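PDB 5MAL: lipase from Streptomyces rimosus, which hydrolyses triacylglycerols and other esters, preferring medium-length acyl chains, as a secreted serine esterase of the GDSL (SGNH hydrolase) family. Local coordinates for residues A[5-10]-A[62-67]; A[13-18]-A[214-219]; A[55-60]-A[81-86]; A[137-142]-A[228-233]; A[141-146]-A[187-192]. One frame throughout, in Å; residues are numbered along the deposited sequence.

Contact 1 of 5, residues A[5-10]-A[62-67]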
# COMPACT_ATOMS: atom_id res chain seq x y z
N VAL A 5 6.13 -10.76 -9.84
CA VAL A 5 4.87 -10.07 -10.10
C VAL A 5 4.57 -9.11 -8.97
O VAL A 5 4.52 -9.51 -7.80
CB VAL A 5 3.69 -11.02 -10.24
CG1 VAL A 5 2.42 -10.22 -10.53
CG2 VAL A 5 3.96 -12.04 -11.37
N ALA A 6 4.36 -7.85 -9.32
CA ALA A 6 4.04 -6.84 -8.32
C ALA A 6 2.59 -6.42 -8.46
O ALA A 6 2.21 -5.76 -9.42
CB ALA A 6 4.96 -5.66 -8.45
N LEU A 7 1.80 -6.82 -7.48
CA LEU A 7 0.36 -6.57 -7.43
C LEU A 7 0.03 -5.44 -6.51
O LEU A 7 0.85 -5.03 -5.69
CB LEU A 7 -0.38 -7.80 -6.91
CG LEU A 7 -0.03 -9.14 -7.52
CD1 LEU A 7 -0.61 -10.18 -6.61
CD2 LEU A 7 -0.62 -9.19 -8.92
N GLY A 8 -1.21 -4.98 -6.59
CA GLY A 8 -1.72 -4.13 -5.55
C GLY A 8 -2.29 -2.82 -6.00
O GLY A 8 -2.69 -2.67 -7.17
N ASP A 9 -2.34 -1.87 -5.06
CA ASP A 9 -2.98 -0.59 -5.30
C ASP A 9 -1.94 0.48 -5.51
O ASP A 9 -0.84 0.19 -5.95
CB ASP A 9 -3.91 -0.22 -4.15
CG ASP A 9 -3.24 -0.28 -2.80
OD1 ASP A 9 -1.99 -0.15 -2.72
OD2 ASP A 9 -3.97 -0.44 -1.80
N SER A 10 -2.28 1.71 -5.16
CA SER A 10 -1.47 2.85 -5.52
C SER A 10 -0.19 2.91 -4.69
O SER A 10 0.77 3.57 -5.07
CB SER A 10 -2.27 4.12 -5.35
OG SER A 10 -2.93 4.09 -4.10
N ALA A 62 -9.65 -9.42 -10.85
CA ALA A 62 -10.15 -9.25 -12.22
C ALA A 62 -9.09 -8.83 -13.24
O ALA A 62 -9.22 -9.13 -14.42
CB ALA A 62 -11.29 -8.24 -12.22
N LYS A 63 -8.05 -8.12 -12.80
CA LYS A 63 -7.18 -7.45 -13.74
C LYS A 63 -5.70 -7.72 -13.53
O LYS A 63 -4.90 -7.46 -14.43
CB LYS A 63 -7.41 -5.93 -13.70
CG LYS A 63 -8.74 -5.44 -14.29
CD LYS A 63 -8.79 -3.91 -14.39
CE LYS A 63 -8.62 -3.26 -13.02
NZ LYS A 63 -9.68 -2.25 -12.69
N GLN A 64 -5.32 -8.20 -12.35
CA GLN A 64 -3.90 -8.17 -11.96
C GLN A 64 -3.18 -9.51 -11.83
O GLN A 64 -1.94 -9.56 -11.85
CB GLN A 64 -3.74 -7.45 -10.62
CG GLN A 64 -4.27 -6.02 -10.60
CD GLN A 64 -3.80 -5.29 -9.37
OE1 GLN A 64 -2.97 -5.80 -8.63
NE2 GLN A 64 -4.33 -4.08 -9.15
N LEU A 65 -3.92 -10.60 -11.68
CA LEU A 65 -3.26 -11.87 -11.41
C LEU A 65 -2.81 -12.60 -12.67
O LEU A 65 -2.19 -13.66 -12.59
CB LEU A 65 -4.17 -12.78 -10.58
CG LEU A 65 -4.51 -12.27 -9.18
CD1 LEU A 65 -5.55 -13.16 -8.55
CD2 LEU A 65 -3.26 -12.19 -8.30
N THR A 66 -3.10 -12.03 -13.83
CA THR A 66 -2.81 -12.69 -15.11
C THR A 66 -1.38 -13.27 -15.23
O THR A 66 -1.23 -14.43 -15.63
CB THR A 66 -3.08 -11.73 -16.28
OG1 THR A 66 -4.47 -11.37 -16.27
CG2 THR A 66 -2.74 -12.38 -17.61
N PRO A 67 -0.34 -12.51 -14.84
CA PRO A 67 1.01 -13.07 -14.98
C PRO A 67 1.48 -13.92 -13.79
O PRO A 67 2.65 -14.32 -13.75
CB PRO A 67 1.89 -11.82 -15.12
CG PRO A 67 1.19 -10.81 -14.28
CD PRO A 67 -0.30 -11.10 -14.41

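Contact 2 of 5, residues A[13-18]-A[214-219]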
# COMPACT_ATOMS: atom_id res chain seq x y z
N SER A 13 1.83 0.68 -6.91
CA SER A 13 2.06 1.24 -8.24
C SER A 13 2.96 2.45 -8.12
O SER A 13 3.76 2.71 -9.01
CB SER A 13 0.74 1.62 -8.93
OG SER A 13 0.26 2.87 -8.47
N GLY A 14 2.83 3.18 -7.02
CA GLY A 14 3.71 4.31 -6.77
C GLY A 14 3.12 5.66 -7.12
O GLY A 14 3.85 6.57 -7.48
N VAL A 15 1.81 5.78 -7.03
CA VAL A 15 1.17 7.09 -7.12
C VAL A 15 1.86 8.00 -6.13
O VAL A 15 2.01 7.63 -4.97
CB VAL A 15 -0.34 6.99 -6.84
CG1 VAL A 15 -0.98 8.38 -6.74
CG2 VAL A 15 -1.00 6.15 -7.91
N GLY A 16 2.32 9.15 -6.58
CA GLY A 16 3.04 10.06 -5.71
C GLY A 16 4.55 10.04 -5.84
O GLY A 16 5.23 10.97 -5.37
N ALA A 17 5.10 9.01 -6.49
CA ALA A 17 6.54 8.90 -6.64
C ALA A 17 7.01 9.37 -8.00
O ALA A 17 8.21 9.49 -8.23
CB ALA A 17 6.99 7.47 -6.41
N GLY A 18 6.06 9.63 -8.90
CA GLY A 18 6.37 10.21 -10.20
C GLY A 18 6.92 9.25 -11.23
O GLY A 18 6.84 8.04 -11.05
N SER A 214 -2.12 12.68 -2.71
CA SER A 214 -2.32 12.91 -1.29
C SER A 214 -2.23 11.60 -0.50
O SER A 214 -2.81 10.62 -0.90
CB SER A 214 -3.67 13.59 -1.06
OG SER A 214 -3.85 14.70 -1.92
N TYR A 215 -1.45 11.62 0.58
CA TYR A 215 -1.26 10.49 1.51
C TYR A 215 -0.50 9.32 0.90
O TYR A 215 -0.39 8.26 1.52
CB TYR A 215 -2.60 10.01 2.05
CG TYR A 215 -3.24 11.06 2.91
CD1 TYR A 215 -2.74 11.33 4.17
CD2 TYR A 215 -4.31 11.80 2.44
CE1 TYR A 215 -3.31 12.31 4.96
CE2 TYR A 215 -4.89 12.79 3.22
CZ TYR A 215 -4.38 13.04 4.48
OH TYR A 215 -4.94 14.00 5.29
N HIS A 216 0.04 9.50 -0.29
CA HIS A 216 0.85 8.44 -0.87
C HIS A 216 2.32 8.70 -0.62
O HIS A 216 2.71 9.82 -0.35
CB HIS A 216 0.57 8.33 -2.35
CG HIS A 216 -0.75 7.70 -2.63
ND1 HIS A 216 -1.94 8.39 -2.54
CD2 HIS A 216 -1.07 6.41 -2.89
CE1 HIS A 216 -2.94 7.56 -2.79
NE2 HIS A 216 -2.44 6.35 -3.00
N PRO A 217 3.14 7.65 -0.71
CA PRO A 217 4.57 7.88 -0.47
C PRO A 217 5.17 8.80 -1.51
O PRO A 217 4.78 8.77 -2.68
CB PRO A 217 5.17 6.48 -0.60
CG PRO A 217 4.05 5.57 -0.24
CD PRO A 217 2.84 6.22 -0.84
N THR A 218 6.09 9.64 -1.06
CA THR A 218 6.90 10.42 -1.97
C THR A 218 7.89 9.49 -2.65
O THR A 218 7.94 8.30 -2.34
CB THR A 218 7.67 11.50 -1.23
OG1 THR A 218 8.61 10.87 -0.34
CG2 THR A 218 6.70 12.36 -0.42
N ALA A 219 8.71 10.03 -3.55
CA ALA A 219 9.77 9.24 -4.15
C ALA A 219 10.69 8.68 -3.07
O ALA A 219 11.10 7.53 -3.13
CB ALA A 219 10.57 10.08 -5.15
O HOH W 1 4.22 6.40 -3.96
O HOH W 2 8.14 12.51 -4.65

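Contact 3 of 5, residues A[55-60]-A[81-86]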
# COMPACT_ATOMS: atom_id res chain seq x y z
N ALA A 55 -7.00 0.18 -7.09
CA ALA A 55 -7.32 -1.24 -6.99
C ALA A 55 -7.88 -1.65 -5.65
O ALA A 55 -7.35 -1.31 -4.58
CB ALA A 55 -6.11 -2.09 -7.32
N ARG A 56 -8.96 -2.41 -5.72
CA ARG A 56 -9.48 -3.16 -4.58
C ARG A 56 -9.07 -4.60 -4.78
O ARG A 56 -8.59 -4.96 -5.85
CB ARG A 56 -11.01 -3.07 -4.49
CG ARG A 56 -11.57 -1.74 -4.00
CD ARG A 56 -13.10 -1.77 -4.08
NE ARG A 56 -13.72 -0.72 -3.26
CZ ARG A 56 -13.70 0.58 -3.56
NH1 ARG A 56 -13.08 1.01 -4.65
NH2 ARG A 56 -14.29 1.45 -2.74
N THR A 57 -9.30 -5.42 -3.76
CA THR A 57 -9.03 -6.85 -3.87
C THR A 57 -9.72 -7.45 -5.11
O THR A 57 -9.16 -8.32 -5.76
CB THR A 57 -9.49 -7.62 -2.62
OG1 THR A 57 -10.88 -7.38 -2.40
CG2 THR A 57 -8.69 -7.18 -1.38
N GLY A 58 -10.91 -6.96 -5.42
CA GLY A 58 -11.67 -7.43 -6.57
C GLY A 58 -11.01 -7.08 -7.88
O GLY A 58 -11.09 -7.82 -8.87
N ASP A 59 -10.35 -5.93 -7.91
CA ASP A 59 -9.62 -5.50 -9.09
C ASP A 59 -8.37 -6.33 -9.26
O ASP A 59 -7.95 -6.61 -10.38
CB ASP A 59 -9.28 -4.02 -8.98
CG ASP A 59 -10.51 -3.16 -8.82
OD1 ASP A 59 -11.38 -3.23 -9.72
OD2 ASP A 59 -10.64 -2.48 -7.79
N VAL A 60 -7.77 -6.73 -8.14
CA VAL A 60 -6.60 -7.59 -8.21
C VAL A 60 -7.02 -8.91 -8.87
O VAL A 60 -6.35 -9.41 -9.77
CB VAL A 60 -5.97 -7.85 -6.82
CG1 VAL A 60 -4.85 -8.84 -6.94
CG2 VAL A 60 -5.45 -6.53 -6.22
N GLY A 81 -6.52 -1.22 1.30
CA GLY A 81 -6.82 0.16 1.64
C GLY A 81 -8.05 0.67 0.90
O GLY A 81 -8.93 1.29 1.49
N ASN A 82 -8.12 0.41 -0.39
CA ASN A 82 -9.24 0.91 -1.19
C ASN A 82 -10.52 0.16 -0.88
O ASN A 82 -11.61 0.72 -0.98
CB ASN A 82 -8.90 0.82 -2.67
CG ASN A 82 -7.97 1.93 -3.12
OD1 ASN A 82 -8.23 3.11 -2.86
ND2 ASN A 82 -6.88 1.58 -3.77
N ASP A 83 -10.39 -1.11 -0.52
CA ASP A 83 -11.55 -1.88 -0.08
C ASP A 83 -12.18 -1.21 1.13
O ASP A 83 -13.40 -1.17 1.26
CB ASP A 83 -11.15 -3.31 0.25
CG ASP A 83 -10.57 -4.04 -0.94
OD1 ASP A 83 -9.41 -3.78 -1.28
OD2 ASP A 83 -11.28 -4.87 -1.55
N ALA A 84 -11.33 -0.67 2.00
CA ALA A 84 -11.79 -0.05 3.22
C ALA A 84 -12.16 1.42 2.97
O ALA A 84 -12.63 2.11 3.87
CB ALA A 84 -10.73 -0.16 4.30
N GLY A 85 -11.94 1.87 1.74
CA GLY A 85 -12.28 3.22 1.33
C GLY A 85 -11.37 4.28 1.91
O GLY A 85 -11.84 5.32 2.37
N PHE A 86 -10.06 4.04 1.88
CA PHE A 86 -9.11 4.98 2.47
C PHE A 86 -9.04 6.31 1.73
O PHE A 86 -9.06 7.37 2.37
CB PHE A 86 -7.70 4.37 2.52
CG PHE A 86 -7.40 3.67 3.81
CD1 PHE A 86 -8.42 3.30 4.66
CD2 PHE A 86 -6.09 3.36 4.16
CE1 PHE A 86 -8.15 2.65 5.85
CE2 PHE A 86 -5.81 2.71 5.34
CZ PHE A 86 -6.84 2.35 6.19
O HOH W 3 -6.41 -1.44 -1.91
O HOH W 4 -15.08 -2.39 -1.25

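Contact 4 of 5, residues A[137-142]-A[228-233]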
# COMPACT_ATOMS: atom_id res chain seq x y z
N VAL A 137 5.52 -11.50 -0.59
CA VAL A 137 5.71 -10.46 0.40
C VAL A 137 4.51 -9.53 0.39
O VAL A 137 4.26 -8.82 -0.60
CB VAL A 137 6.97 -9.62 0.13
CG1 VAL A 137 7.24 -8.70 1.32
CG2 VAL A 137 8.16 -10.52 -0.15
N VAL A 138 3.76 -9.54 1.48
CA VAL A 138 2.68 -8.58 1.64
C VAL A 138 3.24 -7.39 2.40
O VAL A 138 3.83 -7.54 3.46
CB VAL A 138 1.50 -9.16 2.41
CG1 VAL A 138 0.40 -8.11 2.50
CG2 VAL A 138 0.99 -10.41 1.71
N LEU A 139 3.09 -6.20 1.84
CA LEU A 139 3.59 -5.03 2.51
C LEU A 139 2.42 -4.27 3.09
O LEU A 139 1.34 -4.23 2.49
CB LEU A 139 4.39 -4.16 1.56
CG LEU A 139 5.74 -4.75 1.13
CD1 LEU A 139 5.63 -5.64 -0.10
CD2 LEU A 139 6.73 -3.63 0.89
N GLY A 140 2.61 -3.71 4.27
CA GLY A 140 1.54 -2.96 4.91
C GLY A 140 1.48 -1.51 4.44
O GLY A 140 2.09 -1.14 3.43
N TYR A 141 0.72 -0.71 5.17
CA TYR A 141 0.62 0.72 4.92
C TYR A 141 1.29 1.43 6.07
O TYR A 141 1.36 0.90 7.18
CB TYR A 141 -0.83 1.17 4.78
CG TYR A 141 -1.58 0.49 3.66
CD1 TYR A 141 -1.59 1.04 2.39
CD2 TYR A 141 -2.27 -0.70 3.88
CE1 TYR A 141 -2.28 0.42 1.35
CE2 TYR A 141 -2.96 -1.32 2.85
CZ TYR A 141 -2.97 -0.76 1.59
OH TYR A 141 -3.64 -1.37 0.56
N PRO A 142 1.79 2.65 5.83
CA PRO A 142 2.40 3.35 6.96
C PRO A 142 1.33 4.04 7.77
O PRO A 142 0.32 4.44 7.19
CB PRO A 142 3.33 4.36 6.27
CG PRO A 142 2.60 4.70 4.99
CD PRO A 142 1.91 3.40 4.57
N PRO A 228 13.11 -0.69 1.02
CA PRO A 228 13.95 -1.45 1.95
C PRO A 228 13.19 -2.58 2.63
O PRO A 228 13.76 -3.62 2.96
CB PRO A 228 14.41 -0.39 2.94
CG PRO A 228 14.42 0.88 2.14
CD PRO A 228 13.17 0.75 1.30
N VAL A 229 11.89 -2.40 2.81
CA VAL A 229 11.08 -3.45 3.40
C VAL A 229 10.92 -4.64 2.45
O VAL A 229 10.98 -5.78 2.89
CB VAL A 229 9.72 -2.90 3.83
CG1 VAL A 229 8.87 -3.99 4.41
CG2 VAL A 229 9.94 -1.81 4.86
N LEU A 230 10.74 -4.39 1.16
CA LEU A 230 10.73 -5.49 0.22
C LEU A 230 12.10 -6.17 0.22
O LEU A 230 12.17 -7.39 0.27
CB LEU A 230 10.37 -5.03 -1.19
CG LEU A 230 10.39 -6.15 -2.22
CD1 LEU A 230 9.40 -7.26 -1.84
CD2 LEU A 230 10.05 -5.56 -3.57
N ASN A 231 13.17 -5.39 0.18
CA ASN A 231 14.51 -5.98 0.18
C ASN A 231 14.79 -6.81 1.42
O ASN A 231 15.52 -7.79 1.35
CB ASN A 231 15.57 -4.89 0.03
CG ASN A 231 15.89 -4.59 -1.41
OD1 ASN A 231 15.75 -5.46 -2.28
ND2 ASN A 231 16.33 -3.37 -1.68
N SER A 232 14.19 -6.45 2.55
CA SER A 232 14.46 -7.17 3.79
C SER A 232 13.91 -8.59 3.71
O SER A 232 14.37 -9.49 4.40
CB SER A 232 13.85 -6.43 4.98
OG SER A 232 12.48 -6.75 5.13
N ALA A 233 12.93 -8.78 2.84
CA ALA A 233 12.31 -10.08 2.65
C ALA A 233 12.95 -10.69 1.41
O ALA A 233 12.58 -11.78 0.98
CB ALA A 233 10.81 -9.94 2.50

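Contact 5 of 5, residues A[141-146]-A[187-192]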
# COMPACT_ATOMS: atom_id res chain seq x y z
N TYR A 141 0.72 -0.71 5.17
CA TYR A 141 0.62 0.72 4.92
C TYR A 141 1.29 1.43 6.07
O TYR A 141 1.36 0.90 7.18
CB TYR A 141 -0.83 1.17 4.78
CG TYR A 141 -1.58 0.49 3.66
CD1 TYR A 141 -1.59 1.04 2.39
CD2 TYR A 141 -2.27 -0.70 3.88
CE1 TYR A 141 -2.28 0.42 1.35
CE2 TYR A 141 -2.96 -1.32 2.85
CZ TYR A 141 -2.97 -0.76 1.59
OH TYR A 141 -3.64 -1.37 0.56
N PRO A 142 1.79 2.65 5.83
CA PRO A 142 2.40 3.35 6.96
C PRO A 142 1.33 4.04 7.77
O PRO A 142 0.32 4.44 7.19
CB PRO A 142 3.33 4.36 6.27
CG PRO A 142 2.60 4.70 4.99
CD PRO A 142 1.91 3.40 4.57
N ARG A 143 1.52 4.15 9.08
CA ARG A 143 0.76 5.13 9.84
C ARG A 143 1.05 6.47 9.19
O ARG A 143 2.21 6.78 8.89
CB ARG A 143 1.17 5.13 11.32
CG ARG A 143 0.49 4.08 12.16
CD ARG A 143 0.89 4.23 13.62
NE ARG A 143 2.33 4.12 13.75
CZ ARG A 143 2.96 3.02 14.11
NH1 ARG A 143 2.27 1.92 14.40
NH2 ARG A 143 4.29 3.02 14.19
N PHE A 144 0.01 7.27 8.96
CA PHE A 144 0.18 8.50 8.20
C PHE A 144 0.80 9.63 9.01
O PHE A 144 1.41 10.53 8.43
CB PHE A 144 -1.16 8.98 7.65
CG PHE A 144 -1.68 8.20 6.47
CD1 PHE A 144 -0.86 7.34 5.76
CD2 PHE A 144 -2.99 8.37 6.04
CE1 PHE A 144 -1.34 6.64 4.67
CE2 PHE A 144 -3.49 7.66 4.96
CZ PHE A 144 -2.66 6.79 4.27
N TYR A 145 0.62 9.61 10.33
CA TYR A 145 0.96 10.77 11.16
C TYR A 145 1.88 10.46 12.32
O TYR A 145 1.77 9.40 12.95
CB TYR A 145 -0.33 11.40 11.70
CG TYR A 145 -1.13 12.05 10.63
CD1 TYR A 145 -0.75 13.28 10.12
CD2 TYR A 145 -2.27 11.44 10.10
CE1 TYR A 145 -1.46 13.89 9.12
CE2 TYR A 145 -3.00 12.05 9.10
CZ TYR A 145 -2.58 13.28 8.61
OH TYR A 145 -3.27 13.93 7.60
N LYS A 146 2.76 11.41 12.61
CA LYS A 146 3.46 11.43 13.89
C LYS A 146 2.59 12.23 14.84
O LYS A 146 2.20 13.36 14.53
CB LYS A 146 4.83 12.09 13.78
CG LYS A 146 5.45 12.37 15.14
CD LYS A 146 6.62 13.33 15.03
CE LYS A 146 7.59 13.21 16.21
NZ LYS A 146 6.93 12.62 17.41
N ASP A 187 6.33 -4.81 7.41
CA ASP A 187 5.80 -3.68 8.16
C ASP A 187 6.55 -2.41 7.77
O ASP A 187 7.72 -2.25 8.11
CB ASP A 187 5.93 -3.94 9.66
CG ASP A 187 5.42 -2.79 10.50
OD1 ASP A 187 4.87 -1.82 9.95
OD2 ASP A 187 5.57 -2.87 11.74
N VAL A 188 5.90 -1.50 7.06
CA VAL A 188 6.65 -0.35 6.58
C VAL A 188 6.76 0.75 7.63
O VAL A 188 7.43 1.75 7.40
CB VAL A 188 6.04 0.22 5.28
CG1 VAL A 188 6.17 -0.81 4.16
CG2 VAL A 188 4.59 0.66 5.48
N ASN A 189 6.16 0.56 8.79
CA ASN A 189 6.39 1.50 9.88
C ASN A 189 7.81 1.39 10.39
O ASN A 189 8.31 2.29 11.07
CB ASN A 189 5.41 1.25 11.02
CG ASN A 189 4.03 1.71 10.68
OD1 ASN A 189 3.85 2.79 10.13
ND2 ASN A 189 3.05 0.88 11.00
N THR A 190 8.48 0.29 10.07
CA THR A 190 9.85 0.13 10.51
C THR A 190 10.70 1.22 9.86
O THR A 190 11.66 1.71 10.45
CB THR A 190 10.39 -1.26 10.18
OG1 THR A 190 10.25 -1.52 8.78
CG2 THR A 190 9.63 -2.32 10.95
N THR A 191 10.33 1.61 8.65
CA THR A 191 11.10 2.61 7.91
C THR A 191 10.44 3.98 7.91
O THR A 191 11.13 4.99 7.85
CB THR A 191 11.33 2.19 6.47
OG1 THR A 191 10.07 1.80 5.90
CG2 THR A 191 12.31 1.02 6.39
N PHE A 192 9.10 4.02 7.92
CA PHE A 192 8.40 5.31 7.89
C PHE A 192 8.37 6.02 9.25
O PHE A 192 8.00 7.19 9.32
CB PHE A 192 6.95 5.13 7.38
CG PHE A 192 6.84 5.12 5.88
CD1 PHE A 192 6.95 3.93 5.17
CD2 PHE A 192 6.60 6.30 5.17
CE1 PHE A 192 6.84 3.90 3.78
CE2 PHE A 192 6.47 6.29 3.78
CZ PHE A 192 6.60 5.08 3.08
O HOH W 5 3.01 -1.48 7.47
O HOH W 6 4.60 5.27 9.72

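Contact 1 of 5, residues A[5-10]-A[62-67]
Gln64 lays its side-chain amide against the backbone of Gly8 and bonds to both of that residue's polar backbone atoms. Gly8 N donates to Gln64 OE1 at 2.8 Å, nearly straight at 172° and in the plane of the side-chain carbonyl, on a lone pair. In return Gln64 NE2 donates a hydrogen bond to Gly8 O at 2.9 Å, and the two bonds, one to each end of the amide, fix its rotation. An extended chain beyond CG (chi2 -167°) carries the group across to the strand. Gly8 holds a positive phi of 127° at which a CB would press on the preceding carbonyl, so glycine suits this place two residues before the nucleophile Ser10.

The rest is mostly apolar. Leu7 CD1 meets Leu65 CD2 at 3.7 Å, the two side chains crossing at about a right angle, while the Leu7 CD2 methyl lies against a backbone carbonyl, 3.2 Å from Gln64 O. Farther back, Val5 CG1 rests 4.0 Å from Pro67 CG.

The contact thus seats the C-terminal end of helix 57-64 and the turn after it on strand 3-8, which runs between strands 46-49 and 74-78; helix 98-130 packs against Leu7 and Leu65 through Ile127 and Ala126.

Contact 2 of 5, residues A[13-18]-A[214-219]
Val15 sits over one face of the imidazole of His216, the active-site histidine. Its CG1 methyl lies 4.2 Å from the ring centroid and only 9° off the ring normal, a CH-pi contact close to centred. Val15 reaches it with CG1 trans to its own backbone N (chi1 172°). The backbone carbonyl of the same residue adds a tight touch, Val15 O standing 3.1 Å from His216 CB.

No direct hydrogen bond joins the two segments; water does the polar work. One water donates to Val15 O at 2.7 Å and to Pro217 O at 2.8 Å, while another accepts from Ala219 N and gives a weak bond to Gly16 O. Within its own segment His216 ND1 donates to Ser214 O at 2.9 Å, leaving NE2 for Ser10 OG. A backbone carbonyl thus stands where a triad would place an acid, in keeping with a Ser/His dyad.

Backbone closeness rests on Gly16, where a CB would clash with Pro217 O, in the type II turn from Gly14 to Ala17.

The turn follows helix 10-13, and the histidine loop leads into helix 219-232, whose Gln222 touches both Ala17 and Pro217.

Contact 3 of 5, residues A[55-60]-A[81-86]
The backbone at the start of helix 57-64 runs close to the loop after strand 74-78, with the CA atoms of Arg56 and Asp83 5.1 Å apart. Asp83 turns its carboxylate onto the first turn of that helix. Thr57 N donates to both oxygens, OD1 and OD2, each at 3.0 Å and each on its syn lone pair, so the N-H is shared across the mouth of the group. Thr57 OG1 gives OD2 a second donor at 2.7 Å, 33° out of the carboxylate plane. Its hydroxyl is set there by a chi1 of 57°, which tucks OG1 between the backbone N and the carbonyl carbon.

Asn82 makes a second link: its ND2 donates to Ala55 O at 3.0 Å, coming from above the carbonyl plane. A water also donates to Ala55 O and accepts from Asn82 N, giving that carbonyl two donors. Arg56 lays one face of its guanidinium over Asn82 O, which lies toward the rim; a second water in the guanidinium plane links Arg56 NE to Asp83 O.

With an alanine in place of Asp83, Thr57 N and OG1 would probably lose their shared acceptor and the helix start one of its ties to the loop.

The loop so held carries Asn82, whose side chain comes about 5 Å from that of the nucleophile Ser10, consistent with the oxyanion-hole asparagine of SGNH hydrolases. Two donors on one buried carboxylate, one of them shared between both oxygens, at the positive end of a helix dipole, would favour the charged form of Asp83.

Contact 4 of 5, residues A[137-142]-A[228-233]
Val137 of strand 135-139 pushes its two methyls into a hollow at the end of helix 219-232, a helix-on-sheet packing in the three-layer alpha/beta/alpha fold of SGNH hydrolases, with its parallel central sheet. Strand segment 137-139 and helix segment 228-232 run nearly antiparallel, at 153°, with axes 9.4 Å apart at their closest.

The bump is the valine. Its CG2 meets Leu230 CD1 at 3.9 Å and Ala233 CB at 3.8 Å, and CG1 also comes near both of these methyls, so the branched end sits between a long leucine and a short alanine. Ala233 CB, just past the end of the helix, and Leu230 CD1 are the two walls of the hollow. Leu230 carries its CG trans to the backbone N (chi1 178°), which swings CD1 down toward the strand although the CB bond does not aim there.

Leu139, two residues on, faces the same way and meets the preceding part of the helix. Only its CD2 branch makes the contact, lying beside the backbone at Leu230; Leu139 and Val229 run alongside each other, pointing opposite ways. Val138, between the two, faces the other side of the sheet and packs on helix 159-180. On the helix side Tyr34 of helix 34-40 touches both Leu139 and Leu230, extending the same apolar layer.

No polar bond crosses here, and the fit is largely of methyl groups. Its far end is marked by Leu139 CD2 at 4.1 Å from Val229 CG1.

Contact 5 of 5, residues A[141-146]-A[187-192]
Asn189 OD1 accepts hydrogen bonds from two donors, the backbone N of Arg143 at 2.9 Å and a water at 2.6 Å. The hydrogen bond from Arg143 N is fairly straight (161° at the hydrogen), and the donor lies in the plane of the side-chain carbonyl, on a lone pair. The water also donates to Arg143 O, so it closes a second path between the same two residues. Asn189 N, for its part, donates to Asp187 OD1, a capping bond at the start of helix 189-192.

Beyond this, the guanidinium of Arg143 stacks on the amide of Asn189, planes 10° apart, with ND2 over one face; a bend at chi3 (-58°) folds the arginine back over it. Arg143 NH1 has its salt bridge with Asp168.

The apolar side is proline on aromatic: Pro142 CB lies over one face of the Phe192 ring, 3.9 Å from its centroid. Val188 CG2 presses on the peptide between Pro142 and Tyr141, whose hydroxyl bonds to Asp9.

Replacing Asn189 with a leucine would probably strip Arg143 N of its acceptor and the guanidinium of its flat amide partner.

With OD1 meeting a backbone N-H and a water while the amide face meets the guanidinium, one asparagine serves the loop after strand 135-139 by both bond and stack.

How the contacts relate
Contacts 1, 4 and 5 are mainly buried, whereas contacts 2 and 3 are partly open. Contacts 1 and 4 both rest on the parallel sheet; contact 4 is wholly apolar, while contact 1 adds an amide-to-backbone pair near the strand end. Contacts 1 and 3 use opposite ends of helix 57-64. Polar chemistry gathers in the loops: a carboxylate in contact 3, an asparagine in contact 5, waters in contact 2. Ser10 of contact 1 meets His216 of contact 2, and Tyr141, shared by contacts 4 and 5, joins Asp9 of contact 1 to Gly81 of contact 3. Tyr215 and Tyr145 likewise link contacts 2 and 5.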